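Local coordinates for beta-lactamase-like protein (PDB 6AUF) that probably hydrolyses beta-lactam antibiotics with the help of zinc ions bound in its active site, as do related B3 metallo-beta-lactamases, at residues 54-59 / 91-96; 189-194 / 240-245. One frame throughout, in Å; residues are numbered along the deposited sequence.

Contact 1 of 2, residues 54-59 / 91-96; sequences WYVGTC and RKLGFD
Leu93 makes the first contact, with one methyl group. Its CD2 lies obliquely against the indole of Trp54, 3.3 Å from CE3, and reaches back along the ring system to CG and CB. The same methyl also meets Val56, just past the end of the strand, where CD2 of Leu93 is 4.1 Å from CG1. CG of Trp54 is anti to the carbonyl carbon (chi1 -51°), which turns the indole to meet both Leu93 and Phe95.

Gly94 follows, with a positive phi of 89°. It closes a type I turn from Arg91 and ends helix 83-91 in a Schellman motif. Gly94 separates two residues that both pack on Trp54.

Phe95 is the second of them. Its CE2 stands over one face of the Trp54 indole, toward the rim, 3.6 Å from NE1. CZ touches the same part of the indole. The two ring planes are inclined by 58°, with the centroid of the five-membered ring 5.0 Å from that of Phe95, an oblique pair. The indole N-H bonds to Thr67 OG1, which anchors the end of the ring on which Phe95 leans.

Phe95 also touches Ile90 and Leu65. The contact is apolar packing of strand 53-55 and the residue after it against the connection of a beta-alpha-beta unit, in which helix 83-91 links parallel strands 72-75 and 100-104 of the metallo-beta-lactamase fold.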
loop_
_atom_site.group_PDB
_atom_site.type_symbol
_atom_site.label_atom_id
_atom_site.label_comp_id
_atom_site.label_asym_id
_atom_site.label_seq_id
_atom_site.Cartn_x
_atom_site.Cartn_y
_atom_site.Cartn_z
ATOM N N TRP A 54 10.320 8.059 -1.901
ATOM C CA TRP A 54 10.581 8.408 -0.518
ATOM C C TRP A 54 9.581 7.729 0.409
ATOM O O TRP A 54 8.384 7.663 0.105
ATOM C CB TRP A 54 10.484 9.918 -0.343
ATOM C CG TRP A 54 11.311 10.702 -1.328
ATOM C CD1 TRP A 54 10.913 11.174 -2.537
ATOM C CD2 TRP A 54 12.674 11.112 -1.164
ATOM N NE1 TRP A 54 11.943 11.852 -3.146
ATOM C CE2 TRP A 54 13.034 11.831 -2.322
ATOM C CE3 TRP A 54 13.620 10.951 -0.143
ATOM C CZ2 TRP A 54 14.294 12.383 -2.491
ATOM C CZ3 TRP A 54 14.874 11.493 -0.317
ATOM C CH2 TRP A 54 15.202 12.198 -1.482
ATOM N N TYR A 55 10.072 7.235 1.546
ATOM C CA TYR A 55 9.187 6.821 2.627
ATOM C C TYR A 55 8.834 8.040 3.464
ATOM O O TYR A 55 9.722 8.770 3.910
ATOM C CB TYR A 55 9.842 5.754 3.505
ATOM C CG TYR A 55 8.886 5.116 4.490
ATOM C CD1 TYR A 55 8.669 5.668 5.754
ATOM C CD2 TYR A 55 8.189 3.958 4.152
ATOM C CE1 TYR A 55 7.792 5.074 6.656
ATOM C CE2 TYR A 55 7.311 3.361 5.040
ATOM C CZ TYR A 55 7.115 3.916 6.279
ATOM O OH TYR A 55 6.238 3.299 7.133
ATOM N N VAL A 56 7.541 8.267 3.669
ATOM C CA VAL A 56 7.069 9.455 4.366
ATOM C C VAL A 56 5.952 9.064 5.317
ATOM O O VAL A 56 5.224 9.925 5.824
ATOM C CB VAL A 56 6.593 10.533 3.375
ATOM C CG1 VAL A 56 7.779 11.222 2.719
ATOM C CG2 VAL A 56 5.683 9.905 2.322
ATOM N N GLY A 57 5.801 7.763 5.552
ATOM C CA GLY A 57 4.771 7.255 6.430
ATOM C C GLY A 57 5.207 7.276 7.880
ATOM O O GLY A 57 6.166 7.951 8.265
ATOM N N THR A 58 4.475 6.517 8.697
ATOM C CA THR A 58 4.751 6.360 10.114
ATOM C C THR A 58 5.570 5.099 10.349
ATOM O O THR A 58 5.937 4.377 9.416
ATOM C CB THR A 58 3.461 6.281 10.925
ATOM O OG1 THR A 58 2.890 4.979 10.754
ATOM C CG2 THR A 58 2.473 7.332 10.470
ATOM N N CYS A 59 5.844 4.832 11.634
ATOM C CA CYS A 59 6.566 3.630 12.039
ATOM C C CYS A 59 5.802 2.349 11.719
ATOM O O CYS A 59 6.427 1.294 11.555
ATOM C CB CYS A 59 6.873 3.687 13.539
ATOM S SG CYS A 59 8.315 4.717 14.019
ATOM N N ARG A 91 7.475 17.972 3.952
ATOM C CA ARG A 91 8.241 19.201 4.085
ATOM C C ARG A 91 9.634 18.909 4.619
ATOM O O ARG A 91 10.637 19.367 4.059
ATOM C CB ARG A 91 7.489 20.165 4.999
ATOM C CG ARG A 91 5.995 20.173 4.745
ATOM C CD ARG A 91 5.245 20.955 5.800
ATOM N NE ARG A 91 3.859 21.186 5.409
ATOM C CZ ARG A 91 3.474 22.124 4.549
ATOM N NH1 ARG A 91 4.370 22.927 3.982
ATOM N NH2 ARG A 91 2.188 22.260 4.253
ATOM N N LYS A 92 9.717 18.120 5.692
ATOM C CA LYS A 92 11.008 17.765 6.260
ATOM C C LYS A 92 11.961 17.196 5.219
ATOM O O LYS A 92 13.162 17.125 5.484
ATOM C CB LYS A 92 10.807 16.775 7.412
ATOM C CG LYS A 92 10.115 17.379 8.632
ATOM C CD LYS A 92 9.182 16.365 9.291
ATOM C CE LYS A 92 9.534 16.144 10.752
ATOM N NZ LYS A 92 10.749 15.294 10.909
ATOM N N LEU A 93 11.464 16.798 4.046
ATOM C CA LEU A 93 12.304 16.353 2.943
ATOM C C LEU A 93 12.580 17.456 1.932
ATOM O O LEU A 93 13.308 17.221 0.960
ATOM C CB LEU A 93 11.647 15.166 2.240
ATOM C CG LEU A 93 12.324 13.806 2.391
ATOM C CD1 LEU A 93 12.503 13.493 3.845
ATOM C CD2 LEU A 93 11.497 12.710 1.706
ATOM N N GLY A 94 12.008 18.643 2.131
ATOM C CA GLY A 94 12.189 19.744 1.208
ATOM C C GLY A 94 11.195 19.807 0.075
ATOM O O GLY A 94 11.465 20.484 -0.925
ATOM N N PHE A 95 10.054 19.133 0.196
ATOM C CA PHE A 95 9.038 19.111 -0.845
ATOM C C PHE A 95 7.775 19.823 -0.378
ATOM O O PHE A 95 7.418 19.786 0.802
ATOM C CB PHE A 95 8.708 17.671 -1.258
ATOM C CG PHE A 95 9.877 16.930 -1.846
ATOM C CD1 PHE A 95 10.408 17.302 -3.072
ATOM C CD2 PHE A 95 10.449 15.866 -1.174
ATOM C CE1 PHE A 95 11.488 16.624 -3.619
ATOM C CE2 PHE A 95 11.529 15.179 -1.718
ATOM C CZ PHE A 95 12.045 15.556 -2.939
ATOM N N ASP A 96 7.102 20.479 -1.321
ATOM C CA ASP A 96 5.887 21.218 -1.016
ATOM C C ASP A 96 4.683 20.300 -1.178
ATOM O O ASP A 96 4.471 19.768 -2.274
ATOM C CB ASP A 96 5.744 22.414 -1.937
ATOM C CG ASP A 96 4.722 23.419 -1.441
ATOM O OD1 ASP A 96 3.833 23.022 -0.655
ATOM O OD2 ASP A 96 4.813 24.609 -1.837
#

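Contact 2 of 2, residues 189-194 / 240-245; sequences SASWTW and AQLPCD
Thr193 and Pro243 cross at about a right angle, and both branches of the threonine take part. CG2 of Thr193 lies 3.7 Å from CG of Pro243. The hydroxyl branch comes slightly closer, with OG1 of Thr193 3.5 Å from the same CG. OG1 also lies 3.2 Å from the carbonyl O of Pro243, so the threonine meets both the ring and the backbone of one residue. The proline ring therefore presents its CG corner to the fork of the threonine.

Leu242 comes in beside this pair and extends toward Ser191. Its chain is stretched at the second torsion, with CD1 anti to CA (chi2 180°). This carries CD1 out to the strand, where it rests 3.8 Å from CB of Ser191. Nearer its root, Leu242 CB is 4.3 Å from OG1 of Thr193. The leucine thus spans the two alternate residues that the strand turns to this side.

The serine offers its methylene to the leucine. Its OG is used on other parts of the protein, bonding to Asp210 N and Thr182 OG1. Trp192 and Trp194 point to the other side of the strand.

Just after the proline, Cys244 forms a disulfide with Cys273 of helix 272-292. Segment 240-245 belongs to a beta-alpha-beta crossover in which helix 226-241 joins parallel strands 203-208 and 246-248. Strand 190-197, antiparallel to 203-208, receives its end. The end of that connection packs on the helix-facing side of the five-stranded sheet, in the layered alpha-beta/beta-alpha fold of metallo-beta-lactamases.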
loop_
_atom_site.group_PDB
_atom_site.type_symbol
_atom_site.label_atom_id
_atom_site.label_comp_id
_atom_site.label_asym_id
_atom_site.label_seq_id
_atom_site.Cartn_x
_atom_site.Cartn_y
_atom_site.Cartn_z
ATOM N N SER A 189 -8.077 -4.191 -3.333
ATOM C CA SER A 189 -6.624 -4.158 -3.226
ATOM C C SER A 189 -5.966 -3.861 -4.570
ATOM O O SER A 189 -6.322 -4.436 -5.607
ATOM C CB SER A 189 -6.114 -5.484 -2.674
ATOM O OG SER A 189 -4.757 -5.641 -3.033
ATOM N N ALA A 190 -4.997 -2.952 -4.542
ATOM C CA ALA A 190 -4.215 -2.564 -5.702
ATOM C C ALA A 190 -2.731 -2.592 -5.359
ATOM O O ALA A 190 -2.328 -2.362 -4.217
ATOM C CB ALA A 190 -4.594 -1.175 -6.187
ATOM N N SER A 191 -1.922 -2.892 -6.366
ATOM C CA SER A 191 -0.475 -2.865 -6.265
ATOM C C SER A 191 0.066 -1.969 -7.367
ATOM O O SER A 191 -0.497 -1.904 -8.467
ATOM C CB SER A 191 0.120 -4.267 -6.380
ATOM O OG SER A 191 -0.122 -4.997 -5.191
ATOM N N TRP A 192 1.161 -1.272 -7.061
ATOM C CA TRP A 192 1.686 -0.232 -7.925
ATOM C C TRP A 192 3.140 -0.505 -8.290
ATOM O O TRP A 192 3.891 -1.112 -7.520
ATOM C CB TRP A 192 1.555 1.122 -7.248
ATOM C CG TRP A 192 0.133 1.563 -7.055
ATOM C CD1 TRP A 192 -0.666 1.305 -5.979
ATOM C CD2 TRP A 192 -0.648 2.358 -7.955
ATOM N NE1 TRP A 192 -1.898 1.889 -6.153
ATOM C CE2 TRP A 192 -1.913 2.543 -7.358
ATOM C CE3 TRP A 192 -0.410 2.916 -9.215
ATOM C CZ2 TRP A 192 -2.935 3.272 -7.975
ATOM C CZ3 TRP A 192 -1.434 3.640 -9.832
ATOM C CH2 TRP A 192 -2.675 3.812 -9.208
ATOM N N THR A 193 3.542 -0.007 -9.458
ATOM C CA THR A 193 4.824 -0.359 -10.054
ATOM C C THR A 193 5.343 0.830 -10.861
ATOM O O THR A 193 4.577 1.454 -11.608
ATOM C CB THR A 193 4.639 -1.629 -10.921
ATOM O OG1 THR A 193 5.454 -2.692 -10.410
ATOM C CG2 THR A 193 4.911 -1.399 -12.420
ATOM N N TRP A 194 6.626 1.158 -10.704
ATOM C CA TRP A 194 7.222 2.260 -11.464
ATOM C C TRP A 194 8.739 2.153 -11.408
ATOM O O TRP A 194 9.297 1.418 -10.592
ATOM C CB TRP A 194 6.772 3.638 -10.952
ATOM C CG TRP A 194 7.240 3.976 -9.556
ATOM C CD1 TRP A 194 8.341 4.729 -9.210
ATOM C CD2 TRP A 194 6.620 3.596 -8.330
ATOM N NE1 TRP A 194 8.441 4.833 -7.837
ATOM C CE2 TRP A 194 7.400 4.149 -7.271
ATOM C CE3 TRP A 194 5.488 2.839 -8.013
ATOM C CZ2 TRP A 194 7.077 3.963 -5.926
ATOM C CZ3 TRP A 194 5.167 2.656 -6.670
ATOM C CH2 TRP A 194 5.955 3.213 -5.647
ATOM N N ALA A 240 2.799 -11.795 -7.690
ATOM C CA ALA A 240 4.018 -12.570 -7.847
ATOM C C ALA A 240 4.764 -12.199 -9.117
ATOM O O ALA A 240 5.978 -12.443 -9.205
ATOM C CB ALA A 240 3.693 -14.065 -7.847
ATOM N N GLN A 241 4.072 -11.590 -10.078
ATOM C CA GLN A 241 4.631 -11.296 -11.386
ATOM C C GLN A 241 4.898 -9.818 -11.606
ATOM O O GLN A 241 5.312 -9.442 -12.709
ATOM C CB GLN A 241 3.692 -11.818 -12.483
ATOM C CG GLN A 241 3.941 -13.268 -12.824
ATOM C CD GLN A 241 2.669 -14.000 -13.089
ATOM O OE1 GLN A 241 2.126 -14.665 -12.196
ATOM N NE2 GLN A 241 2.161 -13.878 -14.317
ATOM N N LEU A 242 4.649 -8.977 -10.609
ATOM C CA LEU A 242 4.999 -7.562 -10.705
ATOM C C LEU A 242 6.473 -7.405 -11.070
ATOM O O LEU A 242 7.318 -8.154 -10.557
ATOM C CB LEU A 242 4.740 -6.854 -9.373
ATOM C CG LEU A 242 3.336 -6.914 -8.786
ATOM C CD1 LEU A 242 3.258 -6.166 -7.460
ATOM C CD2 LEU A 242 2.316 -6.362 -9.818
ATOM N N PRO A 243 6.825 -6.455 -11.936
ATOM C CA PRO A 243 8.228 -6.028 -12.016
ATOM C C PRO A 243 8.637 -5.485 -10.657
ATOM O O PRO A 243 7.978 -4.604 -10.101
ATOM C CB PRO A 243 8.217 -4.949 -13.102
ATOM C CG PRO A 243 6.812 -4.471 -13.152
ATOM C CD PRO A 243 5.938 -5.624 -12.765
ATOM N N CYS A 244 9.707 -6.055 -10.097
ATOM C CA CYS A 244 9.913 -5.945 -8.661
ATOM C C CYS A 244 11.394 -6.092 -8.307
ATOM O O CYS A 244 11.843 -7.108 -7.792
ATOM C CB CYS A 244 9.075 -7.008 -7.950
ATOM S SG CYS A 244 9.063 -7.040 -6.148
ATOM N N ASP A 245 12.184 -5.057 -8.599
ATOM C CA ASP A 245 13.543 -4.990 -8.064
ATOM C C ASP A 245 13.532 -4.658 -6.578
ATOM O O ASP A 245 14.300 -5.239 -5.795
ATOM C CB ASP A 245 14.354 -3.947 -8.819
ATOM C CG ASP A 245 14.751 -4.410 -10.196
ATOM O OD1 ASP A 245 15.409 -5.472 -10.306
ATOM O OD2 ASP A 245 14.406 -3.699 -11.162
#

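Overall arrangement
The two contacts come in series along the chain, contact 1 closing before contact 2 opens. Their centres are about 22 Å apart, and their nearest atoms about 7 Å apart, without touching. Each belongs to a different sheet: contact 1 to the seven-stranded one, contact 2 to the five-stranded one. Each sets a strand against the loop that follows a helix, 83-91 in one case and 226-241 in the other. Each thus fastens a crossover connection of its own sheet onto another strand of that sheet. The two sheets together make the metallo-beta-lactamase fold that carries the zinc ions. Contact 1 lies away from the zinc site. In contact 2, Ser191 is about 12 Å from a bound zinc ion, measured from its side chain.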